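Local coordinates for DUF1780 domain-containing protein (Pseudomonas aeruginosa, PDB 1Y0K), which is of unknown function but belongs to a family of putative endonucleases in the PD-(D/E)XK clan, which suggests a nuclease-like role, at residues Q35-A40 and A180-A185; E48-P53 and P58-K63; A65-F70 and P190-A195. All blocks are in the same frame, centred on the assembly; numbering follows the deposited sequence.

Interaction 1: Q35-A40 and A180-A185; sequences QRFLEA and ARVLFA
The C-terminal turns of helix 26-40 lie across strand 179-185 of the mixed sheet, a helix-on-sheet contact in which Phe37 and Ala40 meet Ala180 and Val182. Between residues 35-40 and 180-185 the short axes run at 90° to each other, with a closest approach of 8.9 Å, so the helix crosses the strand instead of following it, and few residues of either element can touch. The backbones come nearest where Ala40 faces Ala180, and there the two methyl groups abut directly, Ala40 CB lying 3.5 Å from Ala180 CB. Two alanines at this point let the end of the helix settle close to the strand. One turn earlier, Phe37 reaches farther. Its CG stands anti to the backbone N (chi1 177°), which carries the ring out to the strand, where CZ lies 3.9 Å from Val182 CG2. The ring and the valine side chain meet at about a right angle, and both the Val182 methyl and Ala180 CB sit at the ring's edge, near its plane. The ring is thus presented to this strand by its rim. Ser173 of the adjoining strand 171-175 and Leu193 of helix 191-194 also touch Phe37, enclosing it further. On another side of the helix, Arg36 and Glu39 form a bidentate pairing with one oxygen for each nitrogen, NE to OE1 and NH1 to OE2, the latter bond 2.8 Å long; both nitrogens approach from above the carboxylate plane, and Tyr45 adds a hydrogen bond to OE2. No hydrogen bond joins the two segments. Cohesion across them therefore rests on apolar side chains alone, while the charged pair remains within the helix and its carboxylate is shared with Tyr45.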
loop_
_atom_site.group_PDB
_atom_site.type_symbol
_atom_site.label_atom_id
_atom_site.label_comp_id
_atom_site.label_asym_id
_atom_site.label_seq_id
_atom_site.Cartn_x
_atom_site.Cartn_y
_atom_site.Cartn_z
ATOM N N GLN A 35 2.338 4.382 -8.952
ATOM C CA GLN A 35 2.264 5.816 -9.267
ATOM C C GLN A 35 1.544 6.605 -8.182
ATOM O O GLN A 35 2.013 7.667 -7.783
ATOM C CB GLN A 35 1.586 6.048 -10.612
ATOM C CG GLN A 35 2.474 5.738 -11.799
ATOM C CD GLN A 35 1.824 6.169 -13.099
ATOM O OE1 GLN A 35 1.423 7.326 -13.258
ATOM N NE2 GLN A 35 1.705 5.250 -14.023
ATOM N N ARG A 36 0.411 6.088 -7.703
ATOM C CA ARG A 36 -0.359 6.769 -6.640
ATOM C C ARG A 36 0.485 6.929 -5.375
ATOM O O ARG A 36 0.457 7.972 -4.712
ATOM C CB ARG A 36 -1.655 6.006 -6.317
ATOM C CG ARG A 36 -2.685 5.878 -7.484
ATOM C CD ARG A 36 -3.162 7.237 -8.094
ATOM N NE ARG A 36 -2.204 7.930 -8.969
ATOM C CZ ARG A 36 -1.826 7.532 -10.189
ATOM N NH1 ARG A 36 -0.962 8.265 -10.889
ATOM N NH2 ARG A 36 -2.276 6.402 -10.716
ATOM N N PHE A 37 1.246 5.888 -5.047
ATOM C CA PHE A 37 2.129 5.903 -3.872
ATOM C C PHE A 37 3.240 6.943 -4.025
ATOM O O PHE A 37 3.492 7.737 -3.113
ATOM C CB PHE A 37 2.701 4.487 -3.681
ATOM C CG PHE A 37 3.691 4.351 -2.562
ATOM C CD1 PHE A 37 3.326 4.618 -1.246
ATOM C CD2 PHE A 37 4.978 3.879 -2.820
ATOM C CE1 PHE A 37 4.231 4.452 -0.208
ATOM C CE2 PHE A 37 5.901 3.715 -1.789
ATOM C CZ PHE A 37 5.517 3.999 -0.468
ATOM N N LEU A 38 3.898 6.955 -5.180
ATOM C CA LEU A 38 4.974 7.921 -5.430
ATOM C C LEU A 38 4.431 9.357 -5.403
ATOM O O LEU A 38 5.079 10.259 -4.871
ATOM C CB LEU A 38 5.686 7.619 -6.762
ATOM C CG LEU A 38 6.450 6.285 -6.814
ATOM C CD1 LEU A 38 6.945 6.032 -8.235
ATOM C CD2 LEU A 38 7.596 6.231 -5.810
ATOM N N GLU A 39 3.240 9.552 -5.978
ATOM C CA GLU A 39 2.561 10.850 -5.916
ATOM C C GLU A 39 2.261 11.277 -4.480
ATOM O O GLU A 39 2.451 12.438 -4.132
ATOM C CB GLU A 39 1.295 10.849 -6.772
ATOM C CG GLU A 39 1.626 10.791 -8.244
ATOM C CD GLU A 39 0.406 10.569 -9.099
ATOM O OE1 GLU A 39 -0.704 10.456 -8.539
ATOM O OE2 GLU A 39 0.568 10.495 -10.335
ATOM N N ALA A 40 1.838 10.331 -3.647
ATOM C CA ALA A 40 1.612 10.594 -2.222
ATOM C C ALA A 40 2.872 11.088 -1.523
ATOM O O ALA A 40 2.803 11.955 -0.651
ATOM C CB ALA A 40 1.086 9.353 -1.527
ATOM N N ALA A 180 -1.256 7.451 2.678
ATOM C CA ALA A 180 -0.111 6.586 2.377
ATOM C C ALA A 180 0.820 6.586 3.583
ATOM O O ALA A 180 0.899 7.571 4.332
ATOM C CB ALA A 180 0.609 7.066 1.144
ATOM N N ARG A 181 1.499 5.467 3.798
ATOM C CA ARG A 181 2.466 5.379 4.877
ATOM C C ARG A 181 3.504 4.315 4.557
ATOM O O ARG A 181 3.160 3.215 4.121
ATOM C CB ARG A 181 1.772 5.039 6.201
ATOM C CG ARG A 181 2.736 4.899 7.380
ATOM C CD ARG A 181 1.984 4.540 8.666
ATOM N NE ARG A 181 2.910 4.309 9.773
ATOM C CZ ARG A 181 3.323 5.252 10.623
ATOM N NH1 ARG A 181 2.869 6.498 10.535
ATOM N NH2 ARG A 181 4.183 4.940 11.583
ATOM N N VAL A 182 4.767 4.657 4.774
ATOM C CA VAL A 182 5.835 3.656 4.778
ATOM C C VAL A 182 5.875 3.078 6.200
ATOM O O VAL A 182 6.159 3.807 7.167
ATOM C CB VAL A 182 7.203 4.296 4.402
ATOM C CG1 VAL A 182 8.327 3.253 4.478
ATOM C CG2 VAL A 182 7.135 4.925 3.004
ATOM N N LEU A 183 5.552 1.788 6.339
ATOM C CA LEU A 183 5.510 1.146 7.665
ATOM C C LEU A 183 6.896 0.849 8.206
ATOM O O LEU A 183 7.161 1.075 9.387
ATOM C CB LEU A 183 4.667 -0.134 7.666
ATOM C CG LEU A 183 3.187 0.009 7.301
ATOM C CD1 LEU A 183 2.446 -1.289 7.581
ATOM C CD2 LEU A 183 2.540 1.159 8.079
ATOM N N PHE A 184 7.766 0.323 7.345
ATOM C CA PHE A 184 9.171 0.132 7.686
ATOM C C PHE A 184 10.003 0.040 6.424
ATOM O O PHE A 184 9.491 -0.276 5.354
ATOM C CB PHE A 184 9.392 -1.096 8.600
ATOM C CG PHE A 184 9.220 -2.443 7.917
ATOM C CD1 PHE A 184 10.263 -3.020 7.187
ATOM C CD2 PHE A 184 8.035 -3.163 8.068
ATOM C CE1 PHE A 184 10.114 -4.273 6.585
ATOM C CE2 PHE A 184 7.875 -4.421 7.484
ATOM C CZ PHE A 184 8.914 -4.980 6.739
ATOM N N ALA A 185 11.297 0.331 6.550
ATOM C CA ALA A 185 12.206 0.189 5.423
ATOM C C ALA A 185 13.609 -0.005 5.961
ATOM O O ALA A 185 14.090 0.817 6.752
ATOM C CB ALA A 185 12.140 1.399 4.523
#

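Interaction 2: E48-P53 and P58-K63; sequences EDFAAP and PDVLFK
The rings of Phe50 and Phe62 lie side by side in the 50-51/60-62 hairpin, nearly parallel at 24° yet displaced, with little face shared and centroids separated by 5.3 Å. Val60 CG1 meets the edge of the Phe50 ring at CD2, while Asp49 CB lies at the edge of the Phe62 ring, 3.6 Å from CE1. Lys63 CG covers one face of Phe62, above the ring centre. Tyr45 adds an edge-to-face contact to Phe50. The antiparallel backbones are joined at the hydrogen-bonded pair Ala51 and Leu61: Ala51 N donates to Leu61 O over 3.1 Å, and Leu61 N returns a bond of 2.7 Å to Ala51 O. Towards the turn, Pro53 packs its CB against Leu61 CD1 at 4.1 Å, and its CG lies 3.2 Å from Pro58 O, a buried oxygen without a polar partner in the model. At the other end Asp49 OD2 and Lys63 NZ form a long salt bridge of 3.9 Å, spanned by a water that donates to the carboxylate and accepts from Lys63 NZ; the backbone N of Arg46 also hydrogen-bonds OD2 and is the stronger hold on Asp49. A second water accepts from Lys63 N and donates to Asp49 O. The hairpin is thus closed by direct backbone bonds near its middle and largely through water at its charged end, where direct electrostatic attraction is probably modest.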
loop_
_atom_site.group_PDB
_atom_site.type_symbol
_atom_site.label_atom_id
_atom_site.label_comp_id
_atom_site.label_asym_id
_atom_site.label_seq_id
_atom_site.Cartn_x
_atom_site.Cartn_y
_atom_site.Cartn_z
ATOM N N GLU A 48 8.778 6.073 -18.219
ATOM C CA GLU A 48 9.821 5.101 -18.564
ATOM C C GLU A 48 10.527 4.493 -17.341
ATOM O O GLU A 48 11.209 3.471 -17.459
ATOM C CB GLU A 48 10.862 5.753 -19.484
ATOM C CG GLU A 48 11.355 7.112 -18.994
ATOM C CD GLU A 48 10.589 8.308 -19.598
ATOM O OE1 GLU A 48 9.349 8.232 -19.829
ATOM O OE2 GLU A 48 11.248 9.347 -19.835
ATOM N N ASP A 49 10.367 5.116 -16.172
ATOM C CA ASP A 49 10.993 4.614 -14.948
ATOM C C ASP A 49 10.422 3.291 -14.424
ATOM O O ASP A 49 11.067 2.628 -13.619
ATOM C CB ASP A 49 10.944 5.649 -13.825
ATOM C CG ASP A 49 11.741 6.903 -14.134
ATOM O OD1 ASP A 49 12.723 6.828 -14.906
ATOM O OD2 ASP A 49 11.389 7.964 -13.572
ATOM N N PHE A 50 9.211 2.926 -14.843
ATOM C CA PHE A 50 8.596 1.674 -14.392
ATOM C C PHE A 50 8.898 0.540 -15.361
ATOM O O PHE A 50 8.812 0.716 -16.579
ATOM C CB PHE A 50 7.085 1.844 -14.238
ATOM C CG PHE A 50 6.702 2.987 -13.359
ATOM C CD1 PHE A 50 6.364 4.219 -13.907
ATOM C CD2 PHE A 50 6.721 2.845 -11.975
ATOM C CE1 PHE A 50 6.031 5.284 -13.094
ATOM C CE2 PHE A 50 6.390 3.901 -11.157
ATOM C CZ PHE A 50 6.045 5.126 -11.714
ATOM N N ALA A 51 9.252 -0.616 -14.814
ATOM C CA ALA A 51 9.508 -1.797 -15.623
ATOM C C ALA A 51 9.035 -3.051 -14.905
ATOM O O ALA A 51 8.922 -3.073 -13.676
ATOM C CB ALA A 51 10.989 -1.897 -15.963
ATOM N N ALA A 52 8.741 -4.091 -15.679
ATOM C CA ALA A 52 8.429 -5.391 -15.092
ATOM C C ALA A 52 9.704 -6.240 -15.036
ATOM O O ALA A 52 10.524 -6.188 -15.962
ATOM C CB ALA A 52 7.335 -6.086 -15.886
ATOM N N PRO A 53 9.894 -7.009 -13.950
ATOM C CA PRO A 53 11.068 -7.873 -13.872
ATOM C C PRO A 53 10.882 -9.130 -14.706
ATOM O O PRO A 53 9.765 -9.416 -15.154
ATOM C CB PRO A 53 11.113 -8.251 -12.390
ATOM C CG PRO A 53 9.691 -8.290 -12.001
ATOM C CD PRO A 53 9.056 -7.131 -12.740
ATOM N N PRO A 58 9.528 -9.284 -7.818
ATOM C CA PRO A 58 8.381 -8.413 -7.531
ATOM C C PRO A 58 7.493 -8.176 -8.758
ATOM O O PRO A 58 7.545 -8.952 -9.719
ATOM C CB PRO A 58 9.058 -7.114 -7.097
ATOM C CG PRO A 58 10.305 -7.064 -7.962
ATOM C CD PRO A 58 10.738 -8.501 -8.138
ATOM N N ASP A 59 6.693 -7.108 -8.723
ATOM C CA ASP A 59 5.777 -6.772 -9.821
ATOM C C ASP A 59 6.259 -5.598 -10.651
ATOM O O ASP A 59 6.178 -5.626 -11.886
ATOM C CB ASP A 59 4.378 -6.452 -9.289
ATOM C CG ASP A 59 3.746 -7.627 -8.571
ATOM O OD1 ASP A 59 3.680 -8.736 -9.157
ATOM O OD2 ASP A 59 3.306 -7.444 -7.418
ATOM N N VAL A 60 6.737 -4.562 -9.969
ATOM C CA VAL A 60 7.102 -3.312 -10.616
ATOM C C VAL A 60 8.447 -2.832 -10.100
ATOM O O VAL A 60 8.630 -2.645 -8.890
ATOM C CB VAL A 60 6.025 -2.215 -10.371
ATOM C CG1 VAL A 60 6.463 -0.876 -10.966
ATOM C CG2 VAL A 60 4.664 -2.646 -10.935
ATOM N N LEU A 61 9.389 -2.631 -11.023
ATOM C CA LEU A 61 10.680 -2.039 -10.690
ATOM C C LEU A 61 10.630 -0.528 -10.859
ATOM O O LEU A 61 10.107 -0.024 -11.850
ATOM C CB LEU A 61 11.805 -2.619 -11.566
ATOM C CG LEU A 61 11.923 -4.152 -11.662
ATOM C CD1 LEU A 61 12.973 -4.561 -12.699
ATOM C CD2 LEU A 61 12.263 -4.763 -10.315
ATOM N N PHE A 62 11.170 0.189 -9.883
ATOM C CA PHE A 62 11.302 1.646 -9.987
ATOM C C PHE A 62 12.516 2.101 -9.209
ATOM O O PHE A 62 12.540 2.000 -7.986
ATOM C CB PHE A 62 10.047 2.350 -9.443
ATOM C CG PHE A 62 10.194 3.845 -9.329
ATOM C CD1 PHE A 62 10.063 4.651 -10.455
ATOM C CD2 PHE A 62 10.468 4.445 -8.107
ATOM C CE1 PHE A 62 10.220 6.044 -10.363
ATOM C CE2 PHE A 62 10.614 5.838 -8.002
ATOM C CZ PHE A 62 10.492 6.636 -9.130
ATOM N N LYS A 63 13.524 2.608 -9.921
ATOM C CA LYS A 63 14.727 3.201 -9.300
ATOM C C LYS A 63 15.258 2.455 -8.062
ATOM O O LYS A 63 15.421 3.035 -6.970
ATOM C CB LYS A 63 14.479 4.672 -8.963
ATOM C CG LYS A 63 14.102 5.512 -10.165
ATOM C CD LYS A 63 13.929 6.980 -9.780
ATOM C CE LYS A 63 13.601 7.804 -11.020
ATOM N NZ LYS A 63 13.780 9.270 -10.817
HETATM O O HOH W 1 13.569 2.943 -12.659
HETATM O O HOH W 2 12.912 10.106 -13.294
#

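Interaction 3: A65-F70 and P190-A195; sequences AGFEVF and PEFLRA
Ala65, at the start of strand 65-73, packs its methyl group against Pro190, the N-cap residue of helix 191-194, with CB 3.7 Å from Pro190 CG. This is the close part of the contact: the proline ring also approaches the backbone of Ala65, its CG lying 3.6 Å from Ala65 N. Alongside, Phe192 reaches back from the first turn, its chi1 of 71° directing the ring toward Ala65 and Phe67. Its CZ comes 4.0 Å from Ala65 CB and 3.8 Å from Phe67 CZ. The two phenylalanines extend from opposite directions, and Phe67 CZ lies in the plane of the Phe192 ring at its edge. Ala65 CB in turn sits over one face of the Phe67 ring, offset toward its rim. Away from this cluster the contact is looser: Leu193 is buried, but its CD2 stays 4.6 Å from Phe67 CE1. The solvent side belongs instead to Pro190 and Phe192, both partly exposed. Helix 26-40 fills in beside the aromatic pair, with Cys34 against Phe67, and strand 140-146 flanks Ala65 through Asp140.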
loop_
_atom_site.group_PDB
_atom_site.type_symbol
_atom_site.label_atom_id
_atom_site.label_comp_id
_atom_site.label_asym_id
_atom_site.label_seq_id
_atom_site.Cartn_x
_atom_site.Cartn_y
_atom_site.Cartn_z
ATOM N N ALA A 65 13.815 0.192 -6.296
ATOM C CA ALA A 65 12.705 -0.476 -5.599
ATOM C C ALA A 65 12.218 -1.681 -6.385
ATOM O O ALA A 65 12.200 -1.666 -7.612
ATOM C CB ALA A 65 11.539 0.495 -5.339
ATOM N N GLY A 66 11.833 -2.725 -5.660
ATOM C CA GLY A 66 11.220 -3.903 -6.260
ATOM C C GLY A 66 9.841 -4.009 -5.635
ATOM O O GLY A 66 9.647 -4.703 -4.639
ATOM N N PHE A 67 8.881 -3.306 -6.220
ATOM C CA PHE A 67 7.559 -3.228 -5.598
ATOM C C PHE A 67 6.759 -4.488 -5.839
ATOM O O PHE A 67 6.441 -4.830 -6.987
ATOM C CB PHE A 67 6.776 -2.023 -6.121
ATOM C CG PHE A 67 7.212 -0.697 -5.544
ATOM C CD1 PHE A 67 7.251 -0.490 -4.160
ATOM C CD2 PHE A 67 7.533 0.351 -6.384
ATOM C CE1 PHE A 67 7.639 0.744 -3.629
ATOM C CE2 PHE A 67 7.897 1.597 -5.872
ATOM C CZ PHE A 67 7.961 1.790 -4.490
ATOM N N GLU A 68 6.433 -5.166 -4.733
ATOM C CA GLU A 68 5.570 -6.333 -4.730
ATOM C C GLU A 68 4.194 -5.840 -4.282
ATOM O O GLU A 68 3.984 -5.525 -3.109
ATOM C CB GLU A 68 6.149 -7.376 -3.773
ATOM C CG GLU A 68 5.263 -8.576 -3.443
ATOM C CD GLU A 68 5.195 -9.591 -4.545
ATOM O OE1 GLU A 68 5.705 -9.322 -5.667
ATOM O OE2 GLU A 68 4.626 -10.679 -4.273
ATOM N N VAL A 69 3.283 -5.744 -5.237
ATOM C CA VAL A 69 2.021 -5.025 -5.021
ATOM C C VAL A 69 0.886 -5.988 -4.689
ATOM O O VAL A 69 0.686 -6.993 -5.383
ATOM C CB VAL A 69 1.669 -4.185 -6.268
ATOM C CG1 VAL A 69 0.289 -3.531 -6.128
ATOM C CG2 VAL A 69 2.762 -3.127 -6.494
ATOM N N PHE A 70 0.151 -5.698 -3.620
ATOM C CA PHE A 70 -1.026 -6.507 -3.313
ATOM C C PHE A 70 -2.200 -5.642 -2.868
ATOM O O PHE A 70 -2.017 -4.488 -2.492
ATOM C CB PHE A 70 -0.699 -7.619 -2.310
ATOM C CG PHE A 70 -0.342 -7.136 -0.928
ATOM C CD1 PHE A 70 -1.257 -7.267 0.120
ATOM C CD2 PHE A 70 0.920 -6.589 -0.662
ATOM C CE1 PHE A 70 -0.924 -6.857 1.422
ATOM C CE2 PHE A 70 1.262 -6.155 0.638
ATOM C CZ PHE A 70 0.338 -6.285 1.677
ATOM N N PRO A 190 15.453 1.740 -1.018
ATOM C CA PRO A 190 15.573 3.039 -1.676
ATOM C C PRO A 190 15.429 4.203 -0.709
ATOM O O PRO A 190 14.616 4.156 0.219
ATOM C CB PRO A 190 14.398 3.029 -2.649
ATOM C CG PRO A 190 14.290 1.610 -3.052
ATOM C CD PRO A 190 14.625 0.810 -1.816
ATOM N N GLU A 191 16.211 5.252 -0.930
ATOM C CA GLU A 191 16.217 6.383 -0.014
ATOM C C GLU A 191 14.846 7.053 0.131
ATOM O O GLU A 191 14.504 7.514 1.225
ATOM C CB GLU A 191 17.289 7.387 -0.434
ATOM C CG GLU A 191 17.461 8.550 0.512
ATOM C CD GLU A 191 18.081 9.739 -0.180
ATOM O OE1 GLU A 191 17.759 9.959 -1.369
ATOM O OE2 GLU A 191 18.883 10.453 0.457
ATOM N N PHE A 192 14.053 7.085 -0.945
ATOM C CA PHE A 192 12.727 7.704 -0.883
ATOM C C PHE A 192 11.785 7.000 0.096
ATOM O O PHE A 192 10.920 7.633 0.689
ATOM C CB PHE A 192 12.085 7.916 -2.271
ATOM C CG PHE A 192 11.633 6.648 -2.960
ATOM C CD1 PHE A 192 10.370 6.105 -2.705
ATOM C CD2 PHE A 192 12.456 6.018 -3.895
ATOM C CE1 PHE A 192 9.948 4.931 -3.346
ATOM C CE2 PHE A 192 12.037 4.845 -4.554
ATOM C CZ PHE A 192 10.785 4.301 -4.275
ATOM N N LEU A 193 11.972 5.697 0.282
ATOM C CA LEU A 193 11.234 4.977 1.317
ATOM C C LEU A 193 11.710 5.362 2.722
ATOM O O LEU A 193 10.912 5.718 3.583
ATOM C CB LEU A 193 11.331 3.461 1.097
ATOM C CG LEU A 193 10.593 2.963 -0.150
ATOM C CD1 LEU A 193 10.867 1.481 -0.385
ATOM C CD2 LEU A 193 9.083 3.230 -0.042
ATOM N N ARG A 194 13.023 5.304 2.935
ATOM C CA ARG A 194 13.603 5.610 4.238
ATOM C C ARG A 194 13.303 7.035 4.690
ATOM O O ARG A 194 13.028 7.275 5.869
ATOM C CB ARG A 194 15.103 5.322 4.223
ATOM C CG ARG A 194 15.364 3.814 4.309
ATOM C CD ARG A 194 16.833 3.463 4.447
ATOM N NE ARG A 194 17.567 3.808 3.234
ATOM C CZ ARG A 194 18.367 4.867 3.126
ATOM N NH1 ARG A 194 18.545 5.677 4.166
ATOM N NH2 ARG A 194 18.985 5.115 1.983
ATOM N N ALA A 195 13.305 7.955 3.727
ATOM C CA ALA A 195 13.027 9.374 3.976
ATOM C C ALA A 195 11.622 9.649 4.513
ATOM O O ALA A 195 11.381 10.684 5.138
ATOM C CB ALA A 195 13.253 10.176 2.706
#

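In the fold
Helix 26-40 connects all three contacts. Leu38 of interaction 1 sends CD1 to Phe62 CE2 of interaction 2 (3.7 Å) and CD2 to Phe192 CE1 of interaction 3 (3.6 Å), and Phe37 CE2 meets Phe67 CE1 at 3.9 Å. Interactions 1 and 3 are the nearest pair, their centres about 8 Å apart; interactions 2 and 3 are about 11 Å apart and joined through neighbouring strands, with a probable hydrogen bond of 2.8 Å between Val60 O and Phe67 N. Asp59 OD2 likewise lies 2.8 Å from Val69 N. It also stands close to Glu68 OE1, a pairing that merely resembles the acidic motif of PD-(D/E)XK nucleases; no catalytic role is established.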